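Local structure of neuraminidase (4K3Y) at residues L321-Y326 with Q332-W337; Q145-I150 with G263-M268; S101-H106 with C156-A161; E52-F57 with K94-G99. The protein is a neuraminidase-like tetrameric beta propeller from a bat influenza A virus, of unsettled function and perhaps without classical sialidase activity. All blocks are in the same frame, centred on the assembly; numbering follows the deposited sequence.

Contact 1 (L321-Y326 with Q332-W337)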
loop_
_atom_site.group_PDB
_atom_site.type_symbol
_atom_site.label_atom_id
_atom_site.label_comp_id
_atom_site.label_asym_id
_atom_site.label_seq_id
_atom_site.Cartn_x
_atom_site.Cartn_y
_atom_site.Cartn_z
ATOM N N LEU C 321 -21.367 15.476 11.163
ATOM C CA LEU C 321 -20.253 16.187 11.805
ATOM C C LEU C 321 -19.036 15.286 12.080
ATOM O O LEU C 321 -19.175 14.066 12.229
ATOM C CB LEU C 321 -20.742 16.774 13.128
ATOM C CG LEU C 321 -20.894 18.276 13.336
ATOM C CD1 LEU C 321 -21.083 19.028 12.026
ATOM C CD2 LEU C 321 -22.068 18.501 14.280
ATOM N N TYR C 322 -17.846 15.888 12.156
ATOM C CA TYR C 322 -16.644 15.160 12.596
ATOM C C TYR C 322 -15.547 16.088 13.109
ATOM O O TYR C 322 -15.402 17.206 12.612
ATOM C CB TYR C 322 -16.110 14.226 11.499
ATOM C CG TYR C 322 -15.446 14.900 10.318
ATOM C CD1 TYR C 322 -16.205 15.414 9.260
ATOM C CD2 TYR C 322 -14.057 14.991 10.236
ATOM C CE1 TYR C 322 -15.597 16.023 8.160
ATOM C CE2 TYR C 322 -13.436 15.594 9.139
ATOM C CZ TYR C 322 -14.209 16.105 8.107
ATOM O OH TYR C 322 -13.593 16.702 7.029
ATOM N N GLN C 323 -14.791 15.621 14.109
ATOM C CA GLN C 323 -13.652 16.377 14.656
ATOM C C GLN C 323 -12.299 15.702 14.386
ATOM O O GLN C 323 -12.038 14.600 14.880
ATOM C CB GLN C 323 -13.829 16.580 16.159
ATOM C CG GLN C 323 -14.940 17.551 16.516
ATOM C CD GLN C 323 -15.361 17.459 17.988
ATOM O OE1 GLN C 323 -15.603 16.360 18.522
ATOM N NE2 GLN C 323 -15.453 18.617 18.648
ATOM N N PRO C 324 -11.431 16.359 13.594
ATOM C CA PRO C 324 -10.073 15.850 13.344
ATOM C C PRO C 324 -9.247 15.950 14.624
ATOM O O PRO C 324 -9.412 16.946 15.336
ATOM C CB PRO C 324 -9.516 16.827 12.295
ATOM C CG PRO C 324 -10.693 17.559 11.754
ATOM C CD PRO C 324 -11.685 17.619 12.876
ATOM N N ALA C 325 -8.397 14.965 14.926
ATOM C CA ALA C 325 -7.570 15.068 16.131
ATOM C C ALA C 325 -6.163 14.499 15.988
ATOM O O ALA C 325 -5.666 13.798 16.884
ATOM C CB ALA C 325 -8.283 14.461 17.343
ATOM N N TYR C 326 -5.533 14.787 14.855
ATOM C CA TYR C 326 -4.086 14.624 14.722
ATOM C C TYR C 326 -3.482 16.029 14.687
ATOM O O TYR C 326 -2.553 16.345 13.934
ATOM C CB TYR C 326 -3.709 13.772 13.514
ATOM C CG TYR C 326 -4.416 14.121 12.218
ATOM C CD1 TYR C 326 -5.711 13.678 11.954
ATOM C CD2 TYR C 326 -3.771 14.871 11.245
ATOM C CE1 TYR C 326 -6.343 13.991 10.761
ATOM C CE2 TYR C 326 -4.389 15.184 10.057
ATOM C CZ TYR C 326 -5.673 14.744 9.814
ATOM O OH TYR C 326 -6.274 15.069 8.617
ATOM N N GLN C 332 -9.915 22.977 19.325
ATOM C CA GLN C 332 -10.436 21.756 18.706
ATOM C C GLN C 332 -11.205 22.071 17.416
ATOM O O GLN C 332 -12.247 22.735 17.456
ATOM C CB GLN C 332 -11.315 20.980 19.687
ATOM C CG GLN C 332 -12.026 19.769 19.069
ATOM C CD GLN C 332 -11.053 18.758 18.462
ATOM O OE1 GLN C 332 -10.234 18.162 19.173
ATOM N NE2 GLN C 332 -11.136 18.566 17.142
ATOM N N GLU C 333 -10.692 21.603 16.274
ATOM C CA GLU C 333 -11.320 21.915 14.983
ATOM C C GLU C 333 -12.598 21.094 14.702
ATOM O O GLU C 333 -12.710 19.922 15.088
ATOM C CB GLU C 333 -10.297 21.810 13.837
ATOM C CG GLU C 333 -10.882 21.833 12.409
ATOM C CD GLU C 333 -11.295 23.227 11.910
ATOM O OE1 GLU C 333 -11.888 24.010 12.685
ATOM O OE2 GLU C 333 -11.034 23.537 10.725
ATOM N N LEU C 334 -13.566 21.728 14.047
ATOM C CA LEU C 334 -14.846 21.098 13.739
ATOM C C LEU C 334 -15.093 21.108 12.233
ATOM O O LEU C 334 -14.835 22.102 11.541
ATOM C CB LEU C 334 -15.979 21.826 14.472
ATOM C CG LEU C 334 -17.368 21.195 14.468
ATOM C CD1 LEU C 334 -17.301 19.712 14.854
ATOM C CD2 LEU C 334 -18.316 21.965 15.400
ATOM N N CYS C 335 -15.591 19.990 11.729
ATOM C CA CYS C 335 -15.854 19.842 10.300
ATOM C C CYS C 335 -17.202 19.182 10.042
ATOM O O CYS C 335 -17.810 18.602 10.948
ATOM C CB CYS C 335 -14.774 18.962 9.662
ATOM S SG CYS C 335 -13.101 19.586 9.830
ATOM N N PHE C 336 -17.661 19.248 8.799
ATOM C CA PHE C 336 -18.813 18.437 8.403
ATOM C C PHE C 336 -18.656 17.813 7.017
ATOM O O PHE C 336 -17.883 18.302 6.173
ATOM C CB PHE C 336 -20.156 19.193 8.550
ATOM C CG PHE C 336 -20.280 20.406 7.687
ATOM C CD1 PHE C 336 -20.755 20.297 6.382
ATOM C CD2 PHE C 336 -19.964 21.668 8.184
ATOM C CE1 PHE C 336 -20.884 21.426 5.572
ATOM C CE2 PHE C 336 -20.096 22.809 7.377
ATOM C CZ PHE C 336 -20.553 22.682 6.071
ATOM N N TRP C 337 -19.362 16.702 6.816
ATOM C CA TRP C 337 -19.415 16.051 5.518
ATOM C C TRP C 337 -20.840 16.140 4.977
ATOM O O TRP C 337 -21.806 16.067 5.736
ATOM C CB TRP C 337 -18.973 14.585 5.609
ATOM C CG TRP C 337 -19.740 13.788 6.644
ATOM C CD1 TRP C 337 -19.325 13.492 7.903
ATOM C CD2 TRP C 337 -21.040 13.188 6.499
ATOM N NE1 TRP C 337 -20.271 12.743 8.554
ATOM C CE2 TRP C 337 -21.336 12.540 7.718
ATOM C CE3 TRP C 337 -21.981 13.134 5.460
ATOM C CZ2 TRP C 337 -22.541 11.858 7.940
ATOM C CZ3 TRP C 337 -23.181 12.453 5.682
ATOM C CH2 TRP C 337 -23.447 11.826 6.914
HETATM O O HOH W 1 -19.435 11.637 11.015
#

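Contact 2 (Q145-I150 with G263-M268)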
loop_
_atom_site.group_PDB
_atom_site.type_symbol
_atom_site.label_atom_id
_atom_site.label_comp_id
_atom_site.label_asym_id
_atom_site.label_seq_id
_atom_site.Cartn_x
_atom_site.Cartn_y
_atom_site.Cartn_z
ATOM N N GLN C 145 -25.974 5.314 14.309
ATOM C CA GLN C 145 -26.181 6.734 14.059
ATOM C C GLN C 145 -25.691 7.155 12.678
ATOM O O GLN C 145 -25.855 8.323 12.287
ATOM C CB GLN C 145 -25.518 7.576 15.137
ATOM C CG GLN C 145 -24.159 7.061 15.546
ATOM C CD GLN C 145 -23.548 7.868 16.677
ATOM O OE1 GLN C 145 -22.782 7.343 17.495
ATOM N NE2 GLN C 145 -23.862 9.157 16.717
ATOM N N ALA C 146 -25.113 6.198 11.945
ATOM C CA ALA C 146 -24.702 6.414 10.554
ATOM C C ALA C 146 -23.821 7.648 10.460
ATOM O O ALA C 146 -24.006 8.520 9.595
ATOM C CB ALA C 146 -25.917 6.562 9.630
ATOM N N SER C 147 -22.843 7.670 11.351
ATOM C CA SER C 147 -22.039 8.830 11.625
ATOM C C SER C 147 -20.929 8.390 12.568
ATOM O O SER C 147 -20.928 7.267 13.071
ATOM C CB SER C 147 -22.889 9.895 12.308
ATOM O OG SER C 147 -22.086 11.020 12.643
ATOM N N SER C 148 -19.983 9.281 12.813
ATOM C CA SER C 148 -18.916 8.987 13.742
ATOM C C SER C 148 -19.457 8.844 15.160
ATOM O O SER C 148 -20.332 9.634 15.573
ATOM C CB SER C 148 -17.871 10.097 13.701
ATOM O OG SER C 148 -16.779 9.788 14.550
ATOM N N CYS C 149 -18.978 7.832 15.895
ATOM C CA CYS C 149 -19.158 7.821 17.351
ATOM C C CYS C 149 -18.122 8.765 17.970
ATOM O O CYS C 149 -17.203 9.255 17.287
ATOM C CB CYS C 149 -18.937 6.416 17.954
ATOM S SG CYS C 149 -18.815 5.011 16.843
ATOM N N ILE C 150 -18.281 9.038 19.260
ATOM C CA ILE C 150 -17.355 9.935 19.942
ATOM C C ILE C 150 -16.487 9.192 20.960
ATOM O O ILE C 150 -16.994 8.513 21.851
ATOM C CB ILE C 150 -18.092 11.093 20.629
ATOM C CG1 ILE C 150 -19.123 11.705 19.658
ATOM C CG2 ILE C 150 -17.083 12.139 21.114
ATOM C CD1 ILE C 150 -18.527 12.501 18.487
ATOM N N GLY C 263 -37.703 13.030 6.875
ATOM C CA GLY C 263 -36.498 13.689 7.343
ATOM C C GLY C 263 -35.198 13.080 6.855
ATOM O O GLY C 263 -35.152 11.949 6.386
ATOM N N ILE C 264 -34.119 13.832 6.980
ATOM C CA ILE C 264 -32.824 13.335 6.553
ATOM C C ILE C 264 -31.783 13.708 7.609
ATOM O O ILE C 264 -31.944 14.697 8.327
ATOM C CB ILE C 264 -32.475 13.889 5.161
ATOM C CG1 ILE C 264 -31.340 13.078 4.521
ATOM C CG2 ILE C 264 -32.167 15.399 5.230
ATOM C CD1 ILE C 264 -31.400 13.088 3.012
ATOM N N GLN C 265 -30.749 12.891 7.736
ATOM C CA GLN C 265 -29.676 13.162 8.683
ATOM C C GLN C 265 -29.031 14.486 8.334
ATOM O O GLN C 265 -28.729 14.768 7.164
ATOM C CB GLN C 265 -28.644 12.039 8.624
ATOM C CG GLN C 265 -27.410 12.187 9.468
ATOM C CD GLN C 265 -26.612 10.896 9.443
ATOM O OE1 GLN C 265 -26.596 10.185 8.421
ATOM N NE2 GLN C 265 -25.986 10.554 10.576
ATOM N N GLY C 266 -28.834 15.298 9.364
ATOM C CA GLY C 266 -28.247 16.609 9.207
ATOM C C GLY C 266 -27.911 17.093 10.588
ATOM O O GLY C 266 -28.214 16.405 11.575
ATOM N N PHE C 267 -27.320 18.281 10.665
ATOM C CA PHE C 267 -26.713 18.734 11.908
ATOM C C PHE C 267 -27.038 20.183 12.250
ATOM O O PHE C 267 -27.444 20.983 11.396
ATOM C CB PHE C 267 -25.179 18.562 11.830
ATOM C CG PHE C 267 -24.526 19.382 10.730
ATOM C CD1 PHE C 267 -24.363 18.851 9.447
ATOM C CD2 PHE C 267 -24.076 20.683 10.977
ATOM C CE1 PHE C 267 -23.774 19.602 8.426
ATOM C CE2 PHE C 267 -23.478 21.441 9.951
ATOM C CZ PHE C 267 -23.335 20.903 8.680
ATOM N N MET C 268 -26.855 20.490 13.529
ATOM C CA MET C 268 -26.824 21.848 14.037
ATOM C C MET C 268 -25.544 21.962 14.862
ATOM O O MET C 268 -25.082 20.965 15.442
ATOM C CB MET C 268 -28.043 22.118 14.917
ATOM C CG MET C 268 -29.389 22.169 14.178
ATOM S SD MET C 268 -30.795 22.232 15.314
ATOM C CE MET C 268 -32.180 22.411 14.173
#

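Contact 3 (S101-H106 with C156-A161)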
loop_
_atom_site.group_PDB
_atom_site.type_symbol
_atom_site.label_atom_id
_atom_site.label_comp_id
_atom_site.label_asym_id
_atom_site.label_seq_id
_atom_site.Cartn_x
_atom_site.Cartn_y
_atom_site.Cartn_z
ATOM N N SER C 101 -25.306 -0.944 7.707
ATOM C CA SER C 101 -25.383 0.275 8.497
ATOM C C SER C 101 -24.261 0.273 9.537
ATOM O O SER C 101 -24.103 -0.680 10.311
ATOM C CB SER C 101 -26.763 0.379 9.157
ATOM O OG SER C 101 -26.818 1.424 10.132
ATOM N N ALA C 102 -23.467 1.335 9.541
ATOM C CA ALA C 102 -22.319 1.385 10.429
ATOM C C ALA C 102 -22.076 2.754 11.038
ATOM O O ALA C 102 -22.375 3.787 10.446
ATOM C CB ALA C 102 -21.048 0.873 9.718
ATOM N N SER C 103 -21.537 2.732 12.244
ATOM C CA SER C 103 -20.936 3.894 12.863
ATOM C C SER C 103 -19.503 3.479 13.241
ATOM O O SER C 103 -19.257 2.308 13.581
ATOM C CB SER C 103 -21.750 4.277 14.095
ATOM O OG SER C 103 -21.298 5.492 14.660
ATOM N N SER C 104 -18.542 4.398 13.156
ATOM C CA SER C 104 -17.188 4.095 13.671
ATOM C C SER C 104 -16.583 5.231 14.498
ATOM O O SER C 104 -17.035 6.371 14.402
ATOM C CB SER C 104 -16.226 3.702 12.548
ATOM O OG SER C 104 -15.984 4.806 11.702
ATOM N N CYS C 105 -15.577 4.899 15.306
ATOM C CA CYS C 105 -14.860 5.862 16.149
ATOM C C CYS C 105 -13.456 5.304 16.448
ATOM O O CYS C 105 -13.230 4.103 16.283
ATOM C CB CYS C 105 -15.581 6.265 17.427
ATOM S SG CYS C 105 -17.090 5.331 17.822
ATOM N N HIS C 106 -12.513 6.146 16.886
ATOM C CA HIS C 106 -11.153 5.671 17.228
ATOM C C HIS C 106 -10.673 6.259 18.560
ATOM O O HIS C 106 -10.741 7.472 18.762
ATOM C CB HIS C 106 -10.182 6.008 16.101
ATOM C CG HIS C 106 -8.829 5.371 16.249
ATOM N ND1 HIS C 106 -7.922 5.774 17.192
ATOM C CD2 HIS C 106 -8.248 4.378 15.537
ATOM C CE1 HIS C 106 -6.819 5.033 17.076
ATOM N NE2 HIS C 106 -6.998 4.184 16.086
ATOM N N CYS C 156 -15.573 5.318 24.449
ATOM C CA CYS C 156 -16.297 5.718 23.245
ATOM C C CYS C 156 -17.793 5.691 23.477
ATOM O O CYS C 156 -18.319 4.770 24.100
ATOM C CB CYS C 156 -15.953 4.803 22.074
ATOM S SG CYS C 156 -14.216 4.846 21.601
ATOM N N TYR C 157 -18.484 6.701 22.965
ATOM C CA TYR C 157 -19.941 6.780 23.119
ATOM C C TYR C 157 -20.680 6.728 21.766
ATOM O O TYR C 157 -20.205 7.253 20.754
ATOM C CB TYR C 157 -20.328 8.022 23.931
ATOM C CG TYR C 157 -19.552 8.170 25.230
ATOM C CD1 TYR C 157 -18.329 8.848 25.268
ATOM C CD2 TYR C 157 -20.037 7.632 26.419
ATOM C CE1 TYR C 157 -17.619 8.987 26.455
ATOM C CE2 TYR C 157 -19.335 7.769 27.609
ATOM C CZ TYR C 157 -18.130 8.446 27.623
ATOM O OH TYR C 157 -17.439 8.574 28.806
ATOM N N THR C 158 -21.824 6.055 21.746
ATOM C CA THR C 158 -22.631 5.965 20.537
ATOM C C THR C 158 -24.096 5.828 20.925
ATOM O O THR C 158 -24.407 5.464 22.066
ATOM C CB THR C 158 -22.205 4.783 19.637
ATOM O OG1 THR C 158 -22.957 4.809 18.415
ATOM C CG2 THR C 158 -22.423 3.447 20.343
ATOM N N ILE C 159 -24.991 6.133 19.984
ATOM C CA ILE C 159 -26.425 6.031 20.230
ATOM C C ILE C 159 -27.054 5.036 19.256
ATOM O O ILE C 159 -26.744 5.056 18.071
ATOM C CB ILE C 159 -27.098 7.411 20.139
ATOM C CG1 ILE C 159 -26.448 8.364 21.147
ATOM C CG2 ILE C 159 -28.601 7.293 20.408
ATOM C CD1 ILE C 159 -26.630 9.846 20.859
ATOM N N ILE C 160 -27.917 4.157 19.763
ATOM C CA ILE C 160 -28.562 3.142 18.925
ATOM C C ILE C 160 -30.080 3.201 19.026
ATOM O O ILE C 160 -30.637 3.371 20.111
ATOM C CB ILE C 160 -28.067 1.728 19.271
ATOM C CG1 ILE C 160 -26.555 1.646 19.037
ATOM C CG2 ILE C 160 -28.806 0.658 18.455
ATOM C CD1 ILE C 160 -25.986 0.275 19.251
ATOM N N ALA C 161 -30.742 3.059 17.880
ATOM C CA ALA C 161 -32.192 3.167 17.807
ATOM C C ALA C 161 -32.870 1.804 17.665
ATOM O O ALA C 161 -32.391 0.930 16.934
ATOM C CB ALA C 161 -32.589 4.074 16.656
#

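Contact 4 (E52-F57 with K94-G99)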
loop_
_atom_site.group_PDB
_atom_site.type_symbol
_atom_site.label_atom_id
_atom_site.label_comp_id
_atom_site.label_asym_id
_atom_site.label_seq_id
_atom_site.Cartn_x
_atom_site.Cartn_y
_atom_site.Cartn_z
ATOM N N GLU C 52 -5.170 10.105 11.113
ATOM C CA GLU C 52 -5.826 10.461 9.846
ATOM C C GLU C 52 -7.355 10.564 9.950
ATOM O O GLU C 52 -7.955 10.211 10.975
ATOM C CB GLU C 52 -5.464 9.447 8.751
ATOM C CG GLU C 52 -5.766 8.018 9.168
ATOM C CD GLU C 52 -5.428 6.986 8.111
ATOM O OE1 GLU C 52 -4.610 7.293 7.211
ATOM O OE2 GLU C 52 -5.982 5.856 8.193
ATOM N N CYS C 53 -7.980 11.046 8.877
ATOM C CA CYS C 53 -9.430 10.998 8.757
ATOM C C CYS C 53 -9.791 9.864 7.805
ATOM O O CYS C 53 -9.172 9.724 6.743
ATOM C CB CYS C 53 -9.968 12.334 8.243
ATOM S SG CYS C 53 -9.964 13.601 9.510
ATOM N N ARG C 54 -10.763 9.032 8.179
ATOM C CA ARG C 54 -11.215 7.987 7.253
ATOM C C ARG C 54 -12.655 8.183 6.811
ATOM O O ARG C 54 -13.507 8.674 7.563
ATOM C CB ARG C 54 -11.021 6.564 7.812
ATOM C CG ARG C 54 -9.562 6.172 8.016
ATOM C CD ARG C 54 -9.389 4.700 8.392
ATOM N NE ARG C 54 -9.589 3.770 7.267
ATOM C CZ ARG C 54 -8.774 3.647 6.213
ATOM N NH1 ARG C 54 -7.693 4.416 6.103
ATOM N NH2 ARG C 54 -9.040 2.760 5.251
ATOM N N ARG C 55 -12.891 7.794 5.563
ATOM C CA ARG C 55 -14.203 7.817 4.933
ATOM C C ARG C 55 -14.797 6.415 5.043
ATOM O O ARG C 55 -14.402 5.497 4.304
ATOM C CB ARG C 55 -14.063 8.159 3.443
ATOM C CG ARG C 55 -15.281 8.809 2.848
ATOM C CD ARG C 55 -15.824 8.083 1.642
ATOM N NE ARG C 55 -15.406 8.717 0.388
ATOM C CZ ARG C 55 -16.063 8.642 -0.771
ATOM N NH1 ARG C 55 -17.204 7.979 -0.867
ATOM N NH2 ARG C 55 -15.577 9.253 -1.845
ATOM N N PHE C 56 -15.733 6.243 5.963
ATOM C CA PHE C 56 -16.443 4.986 6.072
ATOM C C PHE C 56 -17.676 4.968 5.185
ATOM O O PHE C 56 -18.299 6.009 4.942
ATOM C CB PHE C 56 -16.815 4.748 7.517
ATOM C CG PHE C 56 -15.643 4.441 8.367
ATOM C CD1 PHE C 56 -14.815 5.458 8.826
ATOM C CD2 PHE C 56 -15.332 3.125 8.671
ATOM C CE1 PHE C 56 -13.716 5.165 9.589
ATOM C CE2 PHE C 56 -14.235 2.829 9.431
ATOM C CZ PHE C 56 -13.423 3.845 9.895
ATOM N N PHE C 57 -18.019 3.780 4.702
ATOM C CA PHE C 57 -19.194 3.617 3.856
ATOM C C PHE C 57 -19.609 2.154 3.698
ATOM O O PHE C 57 -18.885 1.222 4.100
ATOM C CB PHE C 57 -18.958 4.226 2.473
ATOM C CG PHE C 57 -17.833 3.591 1.718
ATOM C CD1 PHE C 57 -18.055 2.469 0.920
ATOM C CD2 PHE C 57 -16.550 4.116 1.791
ATOM C CE1 PHE C 57 -17.014 1.884 0.209
ATOM C CE2 PHE C 57 -15.499 3.528 1.084
ATOM C CZ PHE C 57 -15.734 2.413 0.294
ATOM N N LYS C 94 -10.137 -0.645 2.637
ATOM C CA LYS C 94 -9.983 -1.501 3.817
ATOM C C LYS C 94 -11.350 -2.090 4.137
ATOM O O LYS C 94 -12.313 -1.353 4.374
ATOM C CB LYS C 94 -9.454 -0.702 5.019
ATOM C CG LYS C 94 -9.526 -1.428 6.387
ATOM C CD LYS C 94 -8.436 -0.884 7.343
ATOM C CE LYS C 94 -8.795 -0.967 8.830
ATOM N NZ LYS C 94 -8.525 0.346 9.533
ATOM N N PHE C 95 -11.450 -3.412 4.109
ATOM C CA PHE C 95 -12.680 -4.089 4.523
ATOM C C PHE C 95 -12.846 -3.979 6.046
ATOM O O PHE C 95 -11.870 -4.048 6.797
ATOM C CB PHE C 95 -12.653 -5.551 4.069
ATOM C CG PHE C 95 -13.710 -6.401 4.692
ATOM C CD1 PHE C 95 -15.021 -6.362 4.224
ATOM C CD2 PHE C 95 -13.396 -7.254 5.732
ATOM C CE1 PHE C 95 -15.997 -7.152 4.794
ATOM C CE2 PHE C 95 -14.375 -8.047 6.305
ATOM C CZ PHE C 95 -15.676 -7.991 5.833
ATOM N N GLU C 96 -14.077 -3.794 6.507
ATOM C CA GLU C 96 -14.283 -3.427 7.902
ATOM C C GLU C 96 -15.209 -4.361 8.681
ATOM O O GLU C 96 -14.919 -4.728 9.831
ATOM C CB GLU C 96 -14.772 -1.979 7.984
ATOM C CG GLU C 96 -13.702 -0.951 7.612
ATOM C CD GLU C 96 -12.734 -0.651 8.763
ATOM O OE1 GLU C 96 -12.805 -1.346 9.816
ATOM O OE2 GLU C 96 -11.908 0.294 8.613
ATOM N N ALA C 97 -16.317 -4.748 8.056
ATOM C CA ALA C 97 -17.342 -5.537 8.734
ATOM C C ALA C 97 -18.395 -5.997 7.742
ATOM O O ALA C 97 -18.376 -5.607 6.579
ATOM C CB ALA C 97 -18.001 -4.726 9.866
ATOM N N VAL C 98 -19.313 -6.827 8.218
ATOM C CA VAL C 98 -20.490 -7.188 7.445
ATOM C C VAL C 98 -21.644 -6.346 7.959
ATOM O O VAL C 98 -21.866 -6.267 9.168
ATOM C CB VAL C 98 -20.838 -8.660 7.631
ATOM C CG1 VAL C 98 -21.763 -9.135 6.515
ATOM C CG2 VAL C 98 -19.566 -9.483 7.656
ATOM N N GLY C 99 -22.358 -5.698 7.046
ATOM C CA GLY C 99 -23.512 -4.917 7.432
ATOM C C GLY C 99 -24.003 -3.973 6.363
ATOM O O GLY C 99 -23.366 -3.838 5.310
#

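Contact 1 (L321-Y326 with Q332-W337)
Y322 and C335 form an antiparallel hydrogen-bonded pair: Y322 N donates to C335 O at 3.0 Å, and C335 N returns a bond to Y322 O at 2.9 Å. The neighbouring L321-F336 pair is non-hydrogen-bonded, with CA atoms 4.3 Å apart. At P324 a side chain takes over from the backbone pairing. Bent back at chi2 (58°), Q332 brings NE2 to P324 O at 3.0 Å in a nearly straight bond (N-H...O 164°) and to its own neighbour E333 O at 2.9 Å, both acceptors lying within 5° of the amide plane. These two bonds fix the rotation of the amide, while Q323 NE2 turns elsewhere, to Y201 O.

Much of the apolar part gathers round C335. Its CB lies over one face of the Y322 ring, 3.5 Å from the centroid; SG, disulfide-bonded to C357, sits obliquely to that ring and meets P324 CG. L321 CD1 touches F336 CB at 3.6 Å. A water links L321 O to W337 NE1, lying in the indole plane at its edge.

Strands 315-322 and 335-343 are thus antiparallel neighbours, joined by the intervening loop, in one four-stranded blade of the neuraminidase beta propeller.

Contact 2 (Q145-I150 with G263-M268)
Q265 reaches across to A146 with a single extended side chain. CG stands anti to the backbone N (chi1 176°) and the chain stays extended beyond it, so CB and CG act as a spacer that carries the amide to the Q145-I150 loop although the nearest CA atoms, those of A146 and Q265, are 8.6 Å apart. At Q265 CD the contact begins, with A146 O 3.5 Å away. OE1 makes a plain van der Waals contact with A146 CB; the 3.3 Å between Q265 OE1 and A146 O joins two acceptors and is no bond.

The work is done by NE2. Q265 NE2 donates to A146 O at 3.0 Å with an N-H...O angle of 142°, coming from above the carbonyl plane, 70° out of it, rather than along a lone pair. The bond from Q265 NE2 to Q145 O is short, 2.8 Å, but strongly bent and therefore weak. S147 CB closes in beside the same nitrogen, 3.6 Å from Q265 NE2. A146 has a left-handed backbone conformation, which probably helps two successive carbonyls face one donor.

A146 O also accepts from R318 NH1, while the backbone of Q265 is bonded to S319. T198 packs on both S147 and Q265. The centre of the contact lies about 3 Å from the centre of the chain, with the calcium ion about 11 Å from the Q265 side chain.

Because the acceptors are main-chain carbonyls, the amide recognises the turn of the loop rather than its side chains, and it supplies a donor to oxygens buried in the middle of the fold.

Contact 3 (S101-H106 with C156-A161)
Side chains of S103 and C105 face those of T158 and C156 in a light, buried contact between strands of two successive propeller blades. No hydrogen bond joins the segments, and the nearest CA atoms are too far apart for a common sheet: 8.1 Å for S103 and T158, 7.2 Å for C105 and C156. The register falls along one chain as it rises along the other, so the strands run in opposite senses.

S103 OG and T158 OG1 both stand anti to their backbone N, which sends them into the gap, yet they stop 4.2 Å apart. The connecting loop serves them instead: T158 OG1 bonds to Q145 OE1, and S103 OG probably to S147 O, though that modelled distance is too short to trust. The loop leading into strand 150-152 thus appears to mediate between them.

In the propeller, strand 101-106 is one outermost strand of its four-stranded sheet, and strand 155-162 is second in the next, behind 150-152. The blades meet here through side chains, with L114 on strand 111-117, in the same blade as 101-106, also covering T158.

At the other end the contact is between half-cystines. C105 SG touches C156 CB at 4.4 Å, but the two SG atoms, of C105 and C156, are 4.8 Å apart and belong to separate disulfides, C105 to C149 and C156 to C151.

Contact 4 (E52-F57 with K94-G99)
Strands 53-57 and 94-98 run in broadly the same direction, their axes 9.2 Å apart at closest approach and inclined at 40°, the separation expected for strands with another, 78-83, between them. R54 and K94 bridge that width on one side. NH2 of R54 lies against K94 CB at 3.5 Å, the side chains crossing at about a right angle; the bend of the arginine at chi3 (74°) swings NH2 toward K94.

F56 and E96 also cross at about a right angle: F56 ring atom CE2 is 3.5 Å from E96 OE2, with ring and carboxylate planes 43° apart and the approach oblique.

The charges pair mostly within their own segment. R54 NH1 is salt-bridged and hydrogen-bonded to E52 OE2 at 3.1 Å, and K94 NZ lies 3.5 Å from E96 OE2. Across the contact, R54 NE and E96 OE2 stand 4.4 Å apart, beyond a salt bridge. S81 OG, on the middle strand, hydrogen-bonds to both of these atoms and so spans the gap. The E96 carboxylate probably offsets the like charges of R54 NE and K94 NZ, 4.2 Å apart.

W111 of the next blade packs on R54, K94 and F56, while F95 and V98 touch T24 and P23 of a neighbouring subunit. A classic beta bulge at E96-A97 interrupts the regular pairing of the edge strand, here the last of a four-stranded propeller blade.

Overall arrangement
All four contacts are largely buried, but their depth differs. Contact 2 lies at the middle of the propeller, the centres of contacts 1 and 3 about 11 and 10 Å from the chain centre, and that of contact 4 about 15 Å out. Contacts 1 and 4 each stay within one blade, the first by direct strand pairing, the second across an intervening strand with charged groups. Between blades, contact 2 rests on an amide donating to buried carbonyls, while contact 3 has no hydrogen bond across it and meets through side chains. The C105-C149 disulfide links contacts 2 and 3; F267 packs on F336 between 2 and 1; Y326 touches C53 between 1 and 4; S104 meets F56 between 3 and 4.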